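Local coordinates for tryptophanyl-tRNA synthetase (Cryptosporidium parvum Iowa II, PDB 3HV0), which probably charges tRNA(Trp) with L-tryptophan at the expense of ATP, as a class I aminoacyl-tRNA synthetase whose catalytic part, with bound tryptophan, makes up this chain, at residues Phe26-Ile31 / Phe56-Arg60; His49-Ile55 / Arg321-Asp327; Pro204-Ser208 / Leu244-Pro249. All coordinates share one frame; numbering follows the deposited sequence.

Contact 1. Residues Phe26-Ile31 / Phe56-Arg60; sequences FGCKLI and FLSHR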
# COMPACT_ATOMS: atom_id res chain seq x y z
N PHE A 26 17.53 20.04 -13.22
CA PHE A 26 16.70 19.38 -12.22
C PHE A 26 16.30 20.34 -11.11
O PHE A 26 15.24 20.20 -10.53
CB PHE A 26 17.43 18.16 -11.63
CG PHE A 26 17.27 16.89 -12.43
CD1 PHE A 26 17.06 16.91 -13.81
CD2 PHE A 26 17.35 15.65 -11.78
CE1 PHE A 26 16.91 15.73 -14.52
CE2 PHE A 26 17.21 14.46 -12.50
CZ PHE A 26 17.00 14.50 -13.87
N GLY A 27 17.17 21.31 -10.82
CA GLY A 27 16.92 22.30 -9.78
C GLY A 27 17.81 22.13 -8.56
O GLY A 27 17.50 22.66 -7.50
N CYS A 28 18.91 21.40 -8.72
CA CYS A 28 19.84 21.17 -7.61
C CYS A 28 20.79 22.34 -7.48
O CYS A 28 20.83 23.22 -8.32
CB CYS A 28 20.63 19.87 -7.82
SG CYS A 28 19.59 18.43 -8.21
N LYS A 29 21.54 22.34 -6.38
CA LYS A 29 22.61 23.31 -6.15
C LYS A 29 23.89 22.53 -5.89
O LYS A 29 23.86 21.47 -5.28
CB LYS A 29 22.28 24.19 -4.94
CG LYS A 29 21.63 25.52 -5.28
CD LYS A 29 20.63 25.97 -4.21
CE LYS A 29 19.86 27.23 -4.66
NZ LYS A 29 18.42 27.22 -4.22
N LEU A 30 25.02 23.06 -6.34
CA LEU A 30 26.30 22.49 -5.98
C LEU A 30 26.69 22.92 -4.56
O LEU A 30 26.40 24.03 -4.12
CB LEU A 30 27.38 22.87 -6.98
CG LEU A 30 27.65 21.83 -8.06
CD1 LEU A 30 26.37 21.34 -8.70
CD2 LEU A 30 28.61 22.39 -9.10
N ILE A 31 27.36 22.01 -3.87
CA ILE A 31 27.74 22.18 -2.48
C ILE A 31 28.92 23.14 -2.46
O ILE A 31 29.91 22.93 -3.16
CB ILE A 31 28.07 20.80 -1.83
CG1 ILE A 31 26.83 19.89 -1.82
CG2 ILE A 31 28.56 20.97 -0.42
CD1 ILE A 31 27.10 18.46 -1.40
N PHE A 56 29.85 13.60 -2.99
CA PHE A 56 28.59 14.26 -2.68
C PHE A 56 28.78 15.69 -3.13
O PHE A 56 29.48 16.48 -2.47
CB PHE A 56 28.25 14.18 -1.19
CG PHE A 56 27.54 12.92 -0.80
CD1 PHE A 56 28.26 11.79 -0.44
CD2 PHE A 56 26.16 12.85 -0.84
CE1 PHE A 56 27.60 10.61 -0.10
CE2 PHE A 56 25.50 11.68 -0.51
CZ PHE A 56 26.22 10.56 -0.13
N LEU A 57 28.20 16.02 -4.29
CA LEU A 57 28.43 17.30 -4.94
C LEU A 57 27.24 18.25 -4.93
O LEU A 57 27.39 19.42 -5.21
CB LEU A 57 28.87 17.09 -6.39
CG LEU A 57 28.12 16.14 -7.34
CD1 LEU A 57 26.74 15.74 -6.88
CD2 LEU A 57 28.02 16.73 -8.72
N SER A 58 26.06 17.73 -4.56
CA SER A 58 24.81 18.39 -4.87
C SER A 58 23.85 18.33 -3.68
O SER A 58 23.96 17.45 -2.84
CB SER A 58 24.20 17.70 -6.09
OG SER A 58 23.40 18.60 -6.81
N HIS A 59 22.91 19.28 -3.62
CA HIS A 59 21.91 19.32 -2.55
C HIS A 59 20.62 20.07 -2.89
O HIS A 59 20.56 20.82 -3.85
CB HIS A 59 22.52 19.93 -1.30
CG HIS A 59 22.71 21.42 -1.40
ND1 HIS A 59 21.93 22.32 -0.70
CD2 HIS A 59 23.56 22.16 -2.14
CE1 HIS A 59 22.32 23.54 -0.99
NE2 HIS A 59 23.30 23.47 -1.86
N ARG A 60 19.59 19.81 -2.09
CA ARG A 60 18.39 20.65 -2.00
C ARG A 60 18.17 21.01 -0.54
O ARG A 60 17.97 20.14 0.29
CB ARG A 60 17.17 19.89 -2.51
CG ARG A 60 17.33 19.41 -3.92
CD ARG A 60 16.04 18.86 -4.52
NE ARG A 60 15.90 19.38 -5.88
CZ ARG A 60 15.47 18.70 -6.93
NH1 ARG A 60 15.11 17.43 -6.83
NH2 ARG A 60 15.40 19.31 -8.11

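Contact 2. Residues His49-Ile55 / Arg321-Asp327; sequences HFFRRNI and RFLMEDD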
# COMPACT_ATOMS: atom_id res chain seq x y z
N HIS A 49 35.77 13.48 3.48
CA HIS A 49 36.36 13.69 2.17
C HIS A 49 35.38 13.57 0.97
O HIS A 49 35.66 14.14 -0.07
CB HIS A 49 37.62 12.81 1.98
CG HIS A 49 37.36 11.34 2.07
ND1 HIS A 49 37.31 10.66 3.27
CD2 HIS A 49 37.15 10.41 1.10
CE1 HIS A 49 37.07 9.38 3.04
NE2 HIS A 49 36.97 9.21 1.74
N PHE A 50 34.24 12.89 1.10
CA PHE A 50 33.27 12.93 -0.02
C PHE A 50 32.82 14.35 -0.37
O PHE A 50 32.23 14.59 -1.43
CB PHE A 50 32.03 12.05 0.22
CG PHE A 50 32.32 10.58 0.35
CD1 PHE A 50 33.49 10.02 -0.16
CD2 PHE A 50 31.44 9.75 1.00
CE1 PHE A 50 33.75 8.68 -0.01
CE2 PHE A 50 31.70 8.41 1.13
CZ PHE A 50 32.85 7.88 0.63
N PHE A 51 33.06 15.29 0.53
CA PHE A 51 32.76 16.67 0.26
C PHE A 51 33.86 17.23 -0.62
O PHE A 51 33.60 17.65 -1.75
CB PHE A 51 32.68 17.47 1.55
CG PHE A 51 31.36 17.34 2.29
CD1 PHE A 51 30.19 17.87 1.76
CD2 PHE A 51 31.31 16.77 3.56
CE1 PHE A 51 29.02 17.81 2.46
CE2 PHE A 51 30.13 16.71 4.26
CZ PHE A 51 28.99 17.23 3.71
N ARG A 52 35.10 17.20 -0.10
CA ARG A 52 36.28 17.72 -0.81
C ARG A 52 36.42 17.18 -2.23
O ARG A 52 36.77 17.92 -3.14
CB ARG A 52 37.58 17.40 -0.04
CG ARG A 52 37.52 17.68 1.47
CD ARG A 52 38.92 17.81 2.10
NE ARG A 52 39.72 16.59 1.97
CZ ARG A 52 39.69 15.54 2.81
NH1 ARG A 52 38.89 15.51 3.87
NH2 ARG A 52 40.50 14.50 2.57
N ARG A 53 36.14 15.90 -2.42
CA ARG A 53 36.36 15.26 -3.71
C ARG A 53 35.14 15.39 -4.64
O ARG A 53 35.14 14.86 -5.74
CB ARG A 53 36.69 13.77 -3.51
CG ARG A 53 37.69 13.42 -2.40
CD ARG A 53 39.10 13.48 -2.87
NE ARG A 53 40.08 13.30 -1.79
CZ ARG A 53 40.48 12.12 -1.30
NH1 ARG A 53 39.96 10.97 -1.77
NH2 ARG A 53 41.39 12.09 -0.34
N ASN A 54 34.10 16.09 -4.17
CA ASN A 54 32.82 16.26 -4.92
C ASN A 54 32.15 14.94 -5.31
O ASN A 54 31.64 14.78 -6.42
CB ASN A 54 33.00 17.18 -6.15
CG ASN A 54 33.65 18.52 -5.80
OD1 ASN A 54 33.19 19.24 -4.91
ND2 ASN A 54 34.72 18.86 -6.50
N ILE A 55 32.17 14.00 -4.38
CA ILE A 55 31.49 12.72 -4.53
C ILE A 55 30.04 12.93 -4.12
O ILE A 55 29.13 12.44 -4.77
CB ILE A 55 32.11 11.61 -3.63
CG1 ILE A 55 33.60 11.40 -3.93
CG2 ILE A 55 31.34 10.29 -3.80
CD1 ILE A 55 33.89 10.61 -5.17
N ARG A 321 39.61 7.37 -5.68
CA ARG A 321 39.17 8.68 -5.20
C ARG A 321 38.16 8.56 -4.06
O ARG A 321 38.17 9.37 -3.13
CB ARG A 321 38.60 9.50 -6.36
CG ARG A 321 39.66 9.88 -7.38
CD ARG A 321 39.14 10.75 -8.50
NE ARG A 321 39.00 12.14 -8.07
CZ ARG A 321 37.87 12.72 -7.68
NH1 ARG A 321 36.73 12.04 -7.65
NH2 ARG A 321 37.88 14.00 -7.31
N PHE A 322 37.30 7.54 -4.13
CA PHE A 322 36.30 7.26 -3.11
C PHE A 322 36.96 6.64 -1.88
O PHE A 322 36.58 6.94 -0.75
CB PHE A 322 35.23 6.28 -3.62
CG PHE A 322 34.32 6.86 -4.67
CD1 PHE A 322 34.80 7.20 -5.93
CD2 PHE A 322 32.97 7.04 -4.42
CE1 PHE A 322 33.97 7.72 -6.90
CE2 PHE A 322 32.13 7.57 -5.40
CZ PHE A 322 32.64 7.91 -6.65
N LEU A 323 37.93 5.75 -2.12
CA LEU A 323 38.50 4.91 -1.06
C LEU A 323 39.66 5.56 -0.30
O LEU A 323 39.71 5.49 0.93
CB LEU A 323 38.94 3.56 -1.64
CG LEU A 323 37.87 2.47 -1.72
CD1 LEU A 323 36.61 2.94 -2.41
CD2 LEU A 323 38.43 1.26 -2.45
N MET A 324 40.60 6.17 -1.01
CA MET A 324 41.87 6.56 -0.39
C MET A 324 41.76 7.75 0.56
O MET A 324 41.62 8.88 0.13
CB MET A 324 42.96 6.82 -1.44
CG MET A 324 43.72 5.56 -1.85
SD MET A 324 45.42 5.89 -2.27
CE MET A 324 45.21 7.28 -3.37
N GLU A 325 41.84 7.46 1.85
CA GLU A 325 41.84 8.50 2.89
C GLU A 325 43.14 9.32 2.92
O GLU A 325 43.21 10.35 3.60
CB GLU A 325 41.57 7.88 4.27
CG GLU A 325 40.08 7.61 4.52
CD GLU A 325 39.80 6.24 5.14
OE1 GLU A 325 40.51 5.84 6.09
OE2 GLU A 325 38.85 5.57 4.67
N ASP A 326 44.17 8.87 2.20
CA ASP A 326 45.44 9.60 2.12
C ASP A 326 45.46 10.50 0.88
O ASP A 326 45.51 10.00 -0.25
CB ASP A 326 46.61 8.62 2.09
CG ASP A 326 47.93 9.25 2.52
OD1 ASP A 326 48.58 8.69 3.43
OD2 ASP A 326 48.33 10.31 1.96
N ASP A 327 45.40 11.81 1.09
CA ASP A 327 45.41 12.77 -0.02
C ASP A 327 46.73 12.74 -0.78
O ASP A 327 46.76 12.62 -2.00
CB ASP A 327 45.18 14.21 0.48
CG ASP A 327 43.71 14.51 0.77
OD1 ASP A 327 43.45 15.17 1.80
OD2 ASP A 327 42.83 14.11 -0.02

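Contact 3. Residues Pro204-Ser208 / Leu244-Pro249; sequences PAFSS and LGYLKP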
# COMPACT_ATOMS: atom_id res chain seq x y z
N PRO A 204 8.83 8.03 4.19
CA PRO A 204 9.73 8.18 5.33
C PRO A 204 10.43 9.54 5.40
O PRO A 204 11.02 9.87 6.45
CB PRO A 204 10.75 7.05 5.15
CG PRO A 204 10.08 6.06 4.23
CD PRO A 204 9.22 6.89 3.34
N ALA A 205 10.39 10.34 4.33
CA ALA A 205 10.93 11.71 4.42
C ALA A 205 10.04 12.67 5.25
O ALA A 205 10.33 13.85 5.37
CB ALA A 205 11.21 12.27 3.06
N PHE A 206 8.93 12.16 5.82
CA PHE A 206 8.11 12.96 6.73
C PHE A 206 8.10 12.33 8.10
O PHE A 206 7.86 11.12 8.20
CB PHE A 206 6.65 13.05 6.28
CG PHE A 206 6.45 13.69 4.95
CD1 PHE A 206 6.91 14.96 4.70
CD2 PHE A 206 5.74 13.04 3.96
CE1 PHE A 206 6.72 15.55 3.48
CE2 PHE A 206 5.53 13.63 2.74
CZ PHE A 206 6.04 14.89 2.49
N SER A 207 8.27 13.15 9.13
CA SER A 207 8.41 12.68 10.50
C SER A 207 7.14 12.05 11.04
O SER A 207 7.20 11.23 11.94
CB SER A 207 8.81 13.85 11.42
OG SER A 207 7.78 14.81 11.51
N SER A 208 5.99 12.47 10.51
CA SER A 208 4.74 11.81 10.85
C SER A 208 4.87 10.28 10.68
O SER A 208 4.32 9.52 11.47
CB SER A 208 3.56 12.36 10.04
OG SER A 208 3.70 12.08 8.64
N LEU A 244 0.25 19.07 2.26
CA LEU A 244 -0.08 18.21 3.40
C LEU A 244 0.23 18.92 4.72
O LEU A 244 0.01 18.36 5.79
CB LEU A 244 0.72 16.90 3.31
CG LEU A 244 0.52 16.07 2.02
CD1 LEU A 244 1.48 14.93 1.95
CD2 LEU A 244 -0.89 15.54 1.89
N GLY A 245 0.73 20.15 4.64
CA GLY A 245 1.16 20.88 5.83
C GLY A 245 2.37 20.29 6.50
O GLY A 245 2.52 20.40 7.71
N TYR A 246 3.24 19.67 5.69
CA TYR A 246 4.44 18.98 6.14
C TYR A 246 5.68 19.76 5.67
O TYR A 246 5.60 20.54 4.73
CB TYR A 246 4.51 17.55 5.58
CG TYR A 246 3.56 16.51 6.16
CD1 TYR A 246 2.75 16.76 7.28
CD2 TYR A 246 3.48 15.24 5.59
CE1 TYR A 246 1.90 15.78 7.79
CE2 TYR A 246 2.65 14.27 6.09
CZ TYR A 246 1.86 14.54 7.19
OH TYR A 246 1.04 13.53 7.65
N LEU A 247 6.82 19.54 6.34
CA LEU A 247 8.09 20.12 5.93
C LEU A 247 8.61 19.44 4.68
O LEU A 247 8.43 18.23 4.50
CB LEU A 247 9.14 19.97 7.03
CG LEU A 247 8.89 20.72 8.32
CD1 LEU A 247 10.08 20.52 9.24
CD2 LEU A 247 8.66 22.20 8.04
N LYS A 248 9.24 20.23 3.81
CA LYS A 248 9.96 19.71 2.66
C LYS A 248 11.22 19.03 3.18
O LYS A 248 11.97 19.64 3.96
CB LYS A 248 10.36 20.84 1.73
CG LYS A 248 9.23 21.48 0.93
CD LYS A 248 9.78 22.67 0.16
CE LYS A 248 8.78 23.27 -0.81
NZ LYS A 248 8.93 22.66 -2.18
N PRO A 249 11.47 17.77 2.77
CA PRO A 249 12.73 17.14 3.16
C PRO A 249 13.89 17.72 2.35
O PRO A 249 13.73 18.12 1.20
CB PRO A 249 12.51 15.69 2.80
CG PRO A 249 11.63 15.73 1.64
CD PRO A 249 10.70 16.89 1.88
O HOH W 1 10.39 16.56 5.85

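Contact 1. Residues Phe26-Ile31 / Phe56-Arg60
K29 and H59 pair backbone to backbone as an antiparallel hydrogen-bonded pair: K29 N reaches H59 O at 3.1 Å, and H59 N returns to K29 O at 2.9 Å. One step on, L30 and S58 form a non-hydrogen-bonded pair, and I31 N then bonds L57 O at 2.9 Å, approaching from above the carbonyl plane. K29 O takes a second donor, S58 OG, at 3.3 Å. In S58, chi1 of -151° sets OG against the far strand, where it meets K29 O from above the carbonyl plane, with C28 CB packed against it.

Side chains pack beside this ladder. The CD1 methyl of I31 lies against the backbone of strand 56-60, 3.3 Å from F56 O, and H59 NE2 comes within 3.3 Å of K29 CB, with L30 O near the plane of the ring at its edge. The ring is anchored by ND1, bonded to F62 N.

The charged end is R60. C28 SG lies over one face of its guanidinium and F26 O near its plane at the edge, while NH1 forms a salt bridge with D231. G27, at positive phi, closes helix 22-25 in a Schellman motif just before the short strand.

Strand 29-30 is an outermost strand of the chain's mixed sheet; on the other side of strand 56-60, L57 and S58 form a classic beta bulge opposite H253. Backbone bonds set the pairing, while the S58 hydroxyl ties strand 56-60 to strand 29-30 and the R60 salt bridge ties it to helix 231-240.

Contact 2. Residues His49-Ile55 / Arg321-Asp327
I55 packs its CD1 methyl squarely over the F322 ring, 3.3 Å from the centroid and 11° off the normal, a CH-pi contact. Its other branch, CG2, leans on F322 CE2. This is the dense side of the contact, where V94 of helix 93-106 touches both residues and the F50 ring brings its edge to F322 O. H49 NE2 adds a weak bond to the same carbonyl. R53 belongs to this close-packed part too. Bent at chi2 (-86°), it directs NH1 and NH2 together onto M324 O, each at 3.3 Å and in the guanidinium plane. NH2 also forms a salt bridge with D327 OD2 at 2.5 Å, meeting the carboxylate from above its plane. In return, R321 NH2 bonds R53 O at 3.3 Å.

The exposed side is looser: R52 NH2 makes only a weak bridge to D327 OD1 at 3.1 Å, the two flat groups 83° apart, and E325 CG merely lies by the H49 ring.

R53 thus holds M324 O, just past helix 315-323, with two nitrogens and adds a weak bond to R321 O; its charge is probably balanced by D327, at the start of helix 327-339.

Contact 3. Residues Pro204-Ser208 / Leu244-Pro249
F206 and Y246 each set CG anti to their own carbonyl carbon (chi1 -61° and -73°), and these torsions turn the two rings into one another. The edge of Y246 points at the face of F206, CD2 lying above the middle of the phenylalanine ring and 3.4 Å from F206 CG. They form an inclined edge-to-face pair, with centroids 4.8 Å apart and planes at 57°. L247 O comes up to the rim of the same phenylalanine ring, 3.3 Å from F206 CE1, and L244 CD1 is near F206 CE2.

Both loops belong to the class I synthetase domain, the side chain of A205 about 8 Å from the bound tryptophan: one follows helix 192-202, the other leads from helix 231-240 into strand 250-254. I171 of helix 157-174 and V237 of helix 231-240 also touch F206. A205 CB meets P249 CB at 3.7 Å, while a water donates to A205 O (2.8 Å) and L247 O, bridging the two backbones. At the other end S208 OG stands 3.2 Å from Y246 OH. Each hydroxyl bonds the carboxylate of D167, S208 OG to its OD2 and Y246 OH to its OD1, which holds the tyrosine ring in place against helix 157-174.

In the fold
Running from the N terminus, residues 26-31 open contact 1, which closes at 56-60 around a loop that is largely helical. Within that loop, residues 49-55 open contact 2, so the two cross; F56 N lies 3.0 Å from F50 O, a probable hydrogen bond, and I31 packs against F51. Contact 2 closes only at 321-327, far along the chain, and contact 3 (204-208 with 244-249) is nested inside that long loop, in series after contact 1. Contact 1 attaches the N-terminal strand to one edge of the sheet, contact 2 ties the N-terminal region to the C-terminal helices, and contact 3 joins loops on the opposite side of the chain's centre from contact 2, about 32 Å between centres.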